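Local coordinates for protein beta-N-acetylglucosaminidase Nag2 (Vibrio harveyi, PDB 6EZS) that probably hydrolyses terminal non-reducing N-acetyl-D-hexosamine residues from N-acetyl-beta-D-hexosaminides, at residues M268-A273 / L581-I586; Y530-Q535 / P542-A547. One frame throughout, in Å; residues are numbered along the deposited sequence.

Interaction 1: M268-A273 / L581-I586; sequences MMLDCA and LWCEII. With NAG (2-acetamido-2-deoxy-beta-D-glucopyranose), chain C.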
ATOM      1  N   MET A 268      -7.830   2.216   1.611  1.00 24.66           N
ATOM      2  CA  MET A 268      -6.749   1.511   0.944  1.00 25.03           C
ATOM      3  C   MET A 268      -5.515   2.342   1.130  1.00 25.01           C
ATOM      4  O   MET A 268      -5.554   3.551   0.885  1.00 24.54           O
ATOM      5  CB  MET A 268      -7.033   1.321  -0.548  1.00 25.66           C
ATOM      6  CG  MET A 268      -6.007   0.480  -1.288  1.00 26.21           C
ATOM      7  SD  MET A 268      -4.733   1.485  -2.080  1.00 28.07           S
ATOM      8  CE  MET A 268      -3.491   0.249  -2.461  1.00 27.74           C
ATOM      9  N   MET A 269      -4.439   1.698   1.587  1.00 25.04           N
ATOM     10  CA  MET A 269      -3.154   2.355   1.759  1.00 25.42           C
ATOM     11  C   MET A 269      -2.256   1.970   0.603  1.00 25.80           C
ATOM     12  O   MET A 269      -2.204   0.796   0.236  1.00 26.47           O
ATOM     13  CB  MET A 269      -2.496   1.919   3.059  1.00 25.80           C
ATOM     14  CG  MET A 269      -1.303   2.770   3.474  1.00 25.74           C
ATOM     15  SD  MET A 269       0.066   1.817   4.156  1.00 26.53           S
ATOM     16  CE  MET A 269       0.688   1.136   2.617  1.00 26.10           C
ATOM     17  N   LEU A 270      -1.551   2.951   0.036  1.00 25.15           N
ATOM     18  CA  LEU A 270      -0.545   2.681  -0.984  1.00 24.31           C
ATOM     19  C   LEU A 270       0.790   3.165  -0.521  1.00 23.82           C
ATOM     20  O   LEU A 270       0.940   4.336  -0.189  1.00 23.11           O
ATOM     21  CB  LEU A 270      -0.867   3.379  -2.302  1.00 24.66           C
ATOM     22  CG  LEU A 270       0.126   3.116  -3.447  1.00 24.52           C
ATOM     23  CD1 LEU A 270       0.140   1.644  -3.864  1.00 24.40           C
ATOM     24  CD2 LEU A 270      -0.255   3.996  -4.625  1.00 24.55           C
ATOM     25  N   ASP A 271       1.753   2.244  -0.544  1.00 23.75           N
ATOM     26  CA  ASP A 271       3.169   2.516  -0.289  1.00 23.70           C
ATOM     27  C   ASP A 271       3.852   3.144  -1.509  1.00 24.06           C
ATOM     28  O   ASP A 271       4.152   2.434  -2.465  1.00 24.20           O
ATOM     29  CB  ASP A 271       3.873   1.206   0.093  1.00 23.17           C
ATOM     30  CG  ASP A 271       5.362   1.375   0.357  1.00 23.17           C
ATOM     31  OD1 ASP A 271       5.861   2.522   0.364  1.00 22.94           O
ATOM     32  OD2 ASP A 271       6.035   0.338   0.567  1.00 22.83           O
ATOM     33  N   CYS A 272       4.103   4.456  -1.447  1.00 24.39           N
ATOM     34  CA  CYS A 272       4.836   5.200  -2.488  1.00 24.50           C
ATOM     35  C   CYS A 272       6.300   5.506  -2.131  1.00 24.85           C
ATOM     36  O   CYS A 272       7.031   6.095  -2.935  1.00 26.07           O
ATOM     37  CB  CYS A 272       4.123   6.510  -2.787  1.00 24.66           C
ATOM     38  SG  CYS A 272       2.501   6.297  -3.538  1.00 25.31           S
ATOM     39  N   ALA A 273       6.731   5.117  -0.941  1.00 24.66           N
ATOM     40  CA  ALA A 273       8.102   5.347  -0.512  1.00 24.63           C
ATOM     41  C   ALA A 273       9.042   4.279  -1.039  1.00 24.13           C
ATOM     42  O   ALA A 273      10.133   4.582  -1.503  1.00 24.54           O
ATOM     43  CB  ALA A 273       8.169   5.397   1.003  1.00 25.26           C
ATOM     44  N   LEU A 581      -1.167  -1.953   0.298  1.00 20.48           N
ATOM     45  CA  LEU A 581      -0.198  -2.451  -0.668  1.00 20.67           C
ATOM     46  C   LEU A 581       1.179  -1.933  -0.298  1.00 21.00           C
ATOM     47  O   LEU A 581       1.451  -0.756  -0.415  1.00 21.16           O
ATOM     48  CB  LEU A 581      -0.553  -2.026  -2.092  1.00 20.47           C
ATOM     49  CG  LEU A 581       0.246  -2.740  -3.190  1.00 20.75           C
ATOM     50  CD1 LEU A 581      -0.075  -4.235  -3.267  1.00 20.81           C
ATOM     51  CD2 LEU A 581      -0.005  -2.088  -4.536  1.00 20.63           C
ATOM     52  N   TRP A 582       2.035  -2.830   0.161  1.00 21.63           N
ATOM     53  CA  TRP A 582       3.427  -2.513   0.451  1.00 21.72           C
ATOM     54  C   TRP A 582       4.217  -2.824  -0.811  1.00 22.19           C
ATOM     55  O   TRP A 582       3.948  -3.815  -1.487  1.00 22.50           O
ATOM     56  CB  TRP A 582       3.896  -3.310   1.656  1.00 21.29           C
ATOM     57  CG  TRP A 582       3.048  -3.042   2.841  1.00 21.45           C
ATOM     58  CD1 TRP A 582       2.042  -3.827   3.341  1.00 21.48           C
ATOM     59  CD2 TRP A 582       3.088  -1.873   3.673  1.00 21.72           C
ATOM     60  NE1 TRP A 582       1.483  -3.233   4.446  1.00 21.17           N
ATOM     61  CE2 TRP A 582       2.104  -2.035   4.670  1.00 21.26           C
ATOM     62  CE3 TRP A 582       3.867  -0.709   3.675  1.00 21.42           C
ATOM     63  CZ2 TRP A 582       1.879  -1.079   5.651  1.00 21.57           C
ATOM     64  CZ3 TRP A 582       3.655   0.230   4.664  1.00 21.66           C
ATOM     65  CH2 TRP A 582       2.674   0.043   5.636  1.00 21.80           C
ATOM     66  N   CYS A 583       5.168  -1.962  -1.147  1.00 22.68           N
ATOM     67  CA  CYS A 583       5.705  -1.938  -2.510  1.00 23.22           C
ATOM     68  C   CYS A 583       7.167  -2.272  -2.641  1.00 23.85           C
ATOM     69  O   CYS A 583       7.794  -1.861  -3.621  1.00 24.06           O
ATOM     70  CB  CYS A 583       5.384  -0.596  -3.164  1.00 23.33           C
ATOM     71  SG  CYS A 583       3.651  -0.526  -3.635  1.00 23.55           S
ATOM     72  N   GLU A 584       7.678  -3.087  -1.712  1.00 24.82           N
ATOM     73  CA  GLU A 584       9.072  -3.583  -1.755  1.00 25.70           C
ATOM     74  C   GLU A 584       9.439  -4.225  -3.095  1.00 25.73           C
ATOM     75  O   GLU A 584      10.552  -4.062  -3.561  1.00 25.14           O
ATOM     76  CB  GLU A 584       9.346  -4.636  -0.672  1.00 26.22           C
ATOM     77  CG  GLU A 584       9.568  -4.105   0.727  1.00 26.24           C
ATOM     78  CD  GLU A 584       8.289  -3.864   1.481  1.00 26.79           C
ATOM     79  OE1 GLU A 584       7.208  -3.773   0.850  1.00 27.49           O
ATOM     80  OE2 GLU A 584       8.370  -3.757   2.718  1.00 27.26           O
ATOM     81  N   ILE A 585       8.512  -4.973  -3.680  1.00 26.34           N
ATOM     82  CA  ILE A 585       8.740  -5.630  -4.984  1.00 27.69           C
ATOM     83  C   ILE A 585       7.714  -5.251  -6.066  1.00 27.17           C
ATOM     84  O   ILE A 585       7.561  -5.939  -7.059  1.00 27.39           O
ATOM     85  CB  ILE A 585       8.849  -7.161  -4.821  1.00 28.86           C
ATOM     86  CG1 ILE A 585       7.641  -7.732  -4.061  1.00 29.08           C
ATOM     87  CG2 ILE A 585      10.125  -7.483  -4.079  1.00 29.63           C
ATOM     88  CD1 ILE A 585       7.592  -9.241  -4.002  1.00 29.03           C
ATOM     89  N   ILE A 586       7.051  -4.119  -5.879  1.00 27.52           N
ATOM     90  CA  ILE A 586       6.106  -3.573  -6.858  1.00 27.86           C
ATOM     91  C   ILE A 586       6.649  -2.210  -7.348  1.00 29.13           C
ATOM     92  O   ILE A 586       6.680  -1.223  -6.596  1.00 29.55           O
ATOM     93  CB  ILE A 586       4.704  -3.452  -6.241  1.00 27.41           C
ATOM     94  CG1 ILE A 586       4.230  -4.831  -5.752  1.00 27.17           C
ATOM     95  CG2 ILE A 586       3.711  -2.905  -7.262  1.00 27.79           C
ATOM     96  CD1 ILE A 586       3.128  -4.787  -4.734  1.00 27.41           C
TER
HETATM   97  C1  NAG C 701       4.123  -4.347   7.342  1.00 27.87           C
HETATM   98  C2  NAG C 701       5.071  -3.155   7.629  1.00 28.60           C
HETATM   99  C3  NAG C 701       5.726  -2.557   6.382  1.00 28.28           C
HETATM  100  C4  NAG C 701       6.230  -3.617   5.428  1.00 27.81           C
HETATM  101  C5  NAG C 701       5.227  -4.758   5.323  1.00 27.62           C
HETATM  102  C6  NAG C 701       5.734  -5.915   4.464  1.00 27.35           C
HETATM  103  C7  NAG C 701       4.528  -1.492   9.415  1.00 30.29           C
HETATM  104  C8  NAG C 701       3.550  -0.402   9.745  1.00 30.37           C
HETATM  105  N2  NAG C 701       4.261  -2.081   8.253  1.00 28.97           N
HETATM  106  O1  NAG C 701       3.671  -4.981   8.530  1.00 28.90           O
HETATM  107  O3  NAG C 701       6.828  -1.737   6.758  1.00 29.08           O
HETATM  108  O4  NAG C 701       6.425  -2.969   4.172  1.00 27.21           O
HETATM  109  O5  NAG C 701       4.987  -5.219   6.645  1.00 26.95           O
HETATM  110  O6  NAG C 701       4.616  -6.738   4.118  1.00 26.73           O
HETATM  111  O7  NAG C 701       5.470  -1.776  10.145  1.00 30.84           O
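Met-269 and Trp-582 meet at about a right angle, the methionine end lying flat against the indole. Its CE stands 3.6 Å from the centroid of the six-membered ring and only 7° off the ring normal, a CH-pi contact; SD is over the same face, nearer the rim, and makes the contact Met-aromatic as well. CG anti to the backbone N (chi1 -167°) and further bends down the chain bring the thioether against the ring. On the opposite face lies the N-acetylglucosamine, whose C3 is 3.7 Å above the plane, so the indole is sandwiched between the methionine thioether and the sugar.

The tight part is on the strand side. The backbones pair in parallel, Leu-581 N giving its hydrogen to Met-269 O at 2.9 Å and Asp-271 N to Leu-581 O at 3.0 Å. Leu-270 and Leu-581 lie side by side on one face of this pairing, Leu-270 CD1 to Leu-581 CD2 3.8 Å, and Met-592 touches both.

Beyond Leu-581 the pairing ends and a side chain takes over: Asp-271 OD2 accepts Cys-583 N at 3.0 Å (N-H...O 164°), met on its anti side and out of the carboxylate plane. Asp-271 OD2 and Glu-584 OE1 are 4.3 Å apart; Arg-274, salt-bridged to Asp-271 and in a long, weak ion pair with Glu-584, probably offsets their repulsion. Glu-584 OE2 accepts a hydrogen bond from NAG O4 at 2.6 Å.

The looser side is the far part of the type I turn Cys-583 to Ile-586, where the partly exposed Ile-585 makes no contact with 268-273. Strands 265-271 and 574-581 are the parallel neighbours that close the TIM barrel, and the segment after the latter supplies Trp-582 and Glu-584 to the sugar site at the C-terminal ends of the barrel strands, where TIM-barrel active sites lie.

Interaction 2: Y530-Q535 / P542-A547; sequences YLDMTQ and PGVDWA. With NAG (2-acetamido-2-deoxy-beta-D-glucopyranose), chain C.
Met-533 packs between Val-544 and Trp-546, its CE meeting both Val-544 CG2 and Trp-546 NE1 at 3.3 Å. Bends at chi2 and chi3 turn the methyl back to this position, oblique to the indole, while SD stands off the five-membered ring at a longer Met-aromatic distance and touches Ala-547 CB.

Asp-532 and Trp-546 share one sugar hydroxyl: NAG O6 donates to Asp-532 OD2 at 2.6 Å and accepts Trp-546 NE1 at 2.9 Å in a nearly straight bond (174°), lying in the indole plane at the ring edge. Both side chains set CG between their own backbone N and carbonyl carbon (chi1 57° for Asp-532, 70° for Trp-546), and this rotation carries carboxylate and indole to the sugar. Tyr-530 OH is hydrogen-bonded to NAG O1 at 3.0 Å, and either hydroxyl may be the donor.

The backbones hold this together through a single bridge: Val-544 N bonds to Asp-532 O at 3.0 Å and Thr-534 N to Val-544 O at 2.8 Å. Thr-534 lays CG2 along Gly-543, whose CA lies 3.4 Å from Asp-532 O and whose backbone conformation calls for glycine. One water joins Gln-535 N to Pro-542 O.

Both segments belong to the long loop between helices 526-529 and 552-557. Leu-531 rests on strand 574-581, Pro-542 and Gln-535 on helix 589-596, and Arg-599 of helix 599-608 bonds to Met-533 O.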
ATOM      1  N   TYR A 530      -3.290  -7.520   3.531  1.00 20.65           N
ATOM      2  CA  TYR A 530      -2.029  -7.136   2.880  1.00 20.33           C
ATOM      3  C   TYR A 530      -1.953  -7.697   1.469  1.00 20.15           C
ATOM      4  O   TYR A 530      -1.660  -8.869   1.264  1.00 20.16           O
ATOM      5  CB  TYR A 530      -0.826  -7.609   3.695  1.00 20.28           C
ATOM      6  CG  TYR A 530      -0.433  -6.746   4.887  1.00 20.26           C
ATOM      7  CD1 TYR A 530      -1.332  -5.891   5.506  1.00 20.37           C
ATOM      8  CD2 TYR A 530       0.849  -6.821   5.408  1.00 20.48           C
ATOM      9  CE1 TYR A 530      -0.960  -5.137   6.591  1.00 20.56           C
ATOM     10  CE2 TYR A 530       1.220  -6.095   6.501  1.00 20.49           C
ATOM     11  CZ  TYR A 530       0.313  -5.251   7.090  1.00 20.95           C
ATOM     12  OH  TYR A 530       0.700  -4.503   8.176  1.00 21.72           O
ATOM     13  N   LEU A 531      -2.198  -6.819   0.506  1.00 20.27           N
ATOM     14  CA  LEU A 531      -2.203  -7.159  -0.904  1.00 20.20           C
ATOM     15  C   LEU A 531      -0.814  -7.409  -1.494  1.00 20.11           C
ATOM     16  O   LEU A 531      -0.736  -7.878  -2.632  1.00 19.99           O
ATOM     17  CB  LEU A 531      -2.915  -6.062  -1.685  1.00 20.32           C
ATOM     18  CG  LEU A 531      -4.373  -5.864  -1.256  1.00 20.65           C
ATOM     19  CD1 LEU A 531      -5.076  -4.823  -2.105  1.00 20.83           C
ATOM     20  CD2 LEU A 531      -5.164  -7.168  -1.333  1.00 21.04           C
ATOM     21  N   ASP A 532       0.252  -7.127  -0.734  1.00 19.47           N
ATOM     22  CA  ASP A 532       1.612  -7.525  -1.138  1.00 20.03           C
ATOM     23  C   ASP A 532       1.858  -9.018  -1.010  1.00 19.94           C
ATOM     24  O   ASP A 532       2.824  -9.544  -1.582  1.00 19.22           O
ATOM     25  CB  ASP A 532       2.737  -6.714  -0.437  1.00 20.57           C
ATOM     26  CG  ASP A 532       2.691  -6.780   1.089  1.00 20.98           C
ATOM     27  OD1 ASP A 532       1.590  -6.670   1.672  1.00 21.81           O
ATOM     28  OD2 ASP A 532       3.769  -6.894   1.712  1.00 21.28           O
ATOM     29  N   MET A 533       0.974  -9.702  -0.289  1.00 20.29           N
ATOM     30  CA  MET A 533       1.075 -11.130  -0.147  1.00 20.99           C
ATOM     31  C   MET A 533       0.707 -11.872  -1.435  1.00 20.90           C
ATOM     32  O   MET A 533      -0.216 -11.471  -2.149  1.00 21.17           O
ATOM     33  CB  MET A 533       0.174 -11.617   0.976  1.00 21.83           C
ATOM     34  CG  MET A 533       0.522 -11.065   2.337  1.00 22.13           C
ATOM     35  SD  MET A 533       2.148 -11.617   2.874  1.00 22.77           S
ATOM     36  CE  MET A 533       2.755  -9.996   3.349  1.00 23.39           C
ATOM     37  N   THR A 534       1.420 -12.967  -1.697  1.00 20.54           N
ATOM     38  CA  THR A 534       1.177 -13.816  -2.855  1.00 20.85           C
ATOM     39  C   THR A 534      -0.276 -14.266  -2.924  1.00 21.55           C
ATOM     40  O   THR A 534      -0.954 -14.386  -1.907  1.00 20.95           O
ATOM     41  CB  THR A 534       2.085 -15.079  -2.864  1.00 21.13           C
ATOM     42  OG1 THR A 534       1.931 -15.846  -1.649  1.00 20.38           O
ATOM     43  CG2 THR A 534       3.557 -14.698  -3.062  1.00 20.94           C
ATOM     44  N   GLN A 535      -0.740 -14.494  -4.149  1.00 22.96           N
ATOM     45  CA  GLN A 535      -2.122 -14.878  -4.419  1.00 23.81           C
ATOM     46  C   GLN A 535      -2.330 -16.374  -4.633  1.00 24.81           C
ATOM     47  O   GLN A 535      -3.464 -16.822  -4.742  1.00 25.34           O
ATOM     48  CB  GLN A 535      -2.631 -14.131  -5.642  1.00 24.27           C
ATOM     49  CG  GLN A 535      -2.805 -12.662  -5.372  1.00 24.38           C
ATOM     50  CD  GLN A 535      -3.207 -11.902  -6.595  1.00 24.26           C
ATOM     51  OE1 GLN A 535      -4.391 -11.803  -6.894  1.00 24.71           O
ATOM     52  NE2 GLN A 535      -2.230 -11.350  -7.308  1.00 24.23           N
ATOM     53  N   PRO A 542       4.188 -13.776  -8.050  1.00 27.04           N
ATOM     54  CA  PRO A 542       4.860 -12.659  -7.394  1.00 26.32           C
ATOM     55  C   PRO A 542       4.224 -12.299  -6.055  1.00 25.83           C
ATOM     56  O   PRO A 542       3.026 -12.507  -5.853  1.00 24.98           O
ATOM     57  CB  PRO A 542       4.686 -11.506  -8.380  1.00 26.59           C
ATOM     58  CG  PRO A 542       3.489 -11.863  -9.177  1.00 27.16           C
ATOM     59  CD  PRO A 542       3.521 -13.355  -9.297  1.00 27.05           C
ATOM     60  N   GLY A 543       5.055 -11.772  -5.160  1.00 25.36           N
ATOM     61  CA  GLY A 543       4.632 -11.280  -3.859  1.00 24.85           C
ATOM     62  C   GLY A 543       5.571 -11.704  -2.756  1.00 24.69           C
ATOM     63  O   GLY A 543       6.691 -12.170  -3.000  1.00 25.81           O
ATOM     64  N   VAL A 544       5.113 -11.508  -1.531  1.00 23.99           N
ATOM     65  CA  VAL A 544       5.801 -12.000  -0.342  1.00 23.50           C
ATOM     66  C   VAL A 544       4.778 -12.849   0.427  1.00 22.91           C
ATOM     67  O   VAL A 544       3.595 -12.851   0.098  1.00 21.52           O
ATOM     68  CB  VAL A 544       6.408 -10.844   0.499  1.00 23.56           C
ATOM     69  CG1 VAL A 544       7.200  -9.898  -0.399  1.00 23.49           C
ATOM     70  CG2 VAL A 544       5.339 -10.052   1.242  1.00 23.76           C
ATOM     71  N   ASP A 545       5.249 -13.585   1.424  1.00 22.76           N
ATOM     72  CA  ASP A 545       4.400 -14.552   2.120  1.00 23.19           C
ATOM     73  C   ASP A 545       4.634 -14.638   3.622  1.00 23.13           C
ATOM     74  O   ASP A 545       4.208 -15.610   4.243  1.00 23.71           O
ATOM     75  CB  ASP A 545       4.577 -15.947   1.486  1.00 23.54           C
ATOM     76  CG  ASP A 545       5.963 -16.560   1.751  1.00 23.70           C
ATOM     77  OD1 ASP A 545       6.855 -15.846   2.231  1.00 24.04           O
ATOM     78  OD2 ASP A 545       6.170 -17.761   1.466  1.00 24.28           O
ATOM     79  N   TRP A 546       5.272 -13.637   4.222  1.00 23.35           N
ATOM     80  CA  TRP A 546       5.662 -13.744   5.642  1.00 23.29           C
ATOM     81  C   TRP A 546       4.437 -13.862   6.541  1.00 22.44           C
ATOM     82  O   TRP A 546       4.457 -14.610   7.497  1.00 22.54           O
ATOM     83  CB  TRP A 546       6.583 -12.595   6.071  1.00 23.59           C
ATOM     84  CG  TRP A 546       5.920 -11.275   6.139  1.00 24.85           C
ATOM     85  CD1 TRP A 546       5.826 -10.343   5.136  1.00 25.50           C
ATOM     86  CD2 TRP A 546       5.230 -10.723   7.266  1.00 25.77           C
ATOM     87  NE1 TRP A 546       5.122  -9.244   5.574  1.00 25.84           N
ATOM     88  CE2 TRP A 546       4.739  -9.452   6.874  1.00 26.29           C
ATOM     89  CE3 TRP A 546       4.951 -11.188   8.562  1.00 26.01           C
ATOM     90  CZ2 TRP A 546       4.006  -8.633   7.746  1.00 26.46           C
ATOM     91  CZ3 TRP A 546       4.211 -10.379   9.426  1.00 26.05           C
ATOM     92  CH2 TRP A 546       3.757  -9.110   9.014  1.00 26.24           C
ATOM     93  N   ALA A 547       3.380 -13.128   6.206  1.00 22.41           N
ATOM     94  CA  ALA A 547       2.074 -13.249   6.855  1.00 22.97           C
ATOM     95  C   ALA A 547       1.242 -14.430   6.358  1.00 24.12           C
ATOM     96  O   ALA A 547       0.164 -14.629   6.862  1.00 25.23           O
ATOM     97  CB  ALA A 547       1.273 -11.984   6.644  1.00 22.64           C
TER
HETATM   98  C1  NAG C 701       4.123  -4.347   7.342  1.00 27.87           C
HETATM   99  C2  NAG C 701       5.071  -3.155   7.629  1.00 28.60           C
HETATM  100  C3  NAG C 701       5.726  -2.557   6.382  1.00 28.28           C
HETATM  101  C4  NAG C 701       6.230  -3.617   5.428  1.00 27.81           C
HETATM  102  C5  NAG C 701       5.227  -4.758   5.323  1.00 27.62           C
HETATM  103  C6  NAG C 701       5.734  -5.915   4.464  1.00 27.35           C
HETATM  104  C7  NAG C 701       4.528  -1.492   9.415  1.00 30.29           C
HETATM  105  C8  NAG C 701       3.550  -0.402   9.745  1.00 30.37           C
HETATM  106  N2  NAG C 701       4.261  -2.081   8.253  1.00 28.97           N
HETATM  107  O1  NAG C 701       3.671  -4.981   8.530  1.00 28.90           O
HETATM  108  O3  NAG C 701       6.828  -1.737   6.758  1.00 29.08           O
HETATM  109  O4  NAG C 701       6.425  -2.969   4.172  1.00 27.21           O
HETATM  110  O5  NAG C 701       4.987  -5.219   6.645  1.00 26.95           O
HETATM  111  O6  NAG C 701       4.616  -6.738   4.118  1.00 26.73           O
HETATM  112  O7  NAG C 701       5.470  -1.776  10.145  1.00 30.84           O
HETATM  113  O   HOH W   1       0.591 -13.032  -6.576  1.00 18.97           O

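How the interactions relate
The centres of interactions 1 and 2 lie about 12 Å apart, and both face one N-acetylglucosamine in the catalytic barrel. Along the chain the order is 268-273, 530-535, 542-547, 581-586, so the loop pair falls between the two strands that interaction 1 joins. Strand 521-523, just ahead of helix 526-529, runs parallel to 574-581, which links both contacts to one sheet. They also touch: Trp-582 and Tyr-530 pack edge-to-face, and Ile-585 CD1 lies 3.7 Å from Val-544 CG1. Each contact contributes part of the sugar site, which Arg-274 helps complete.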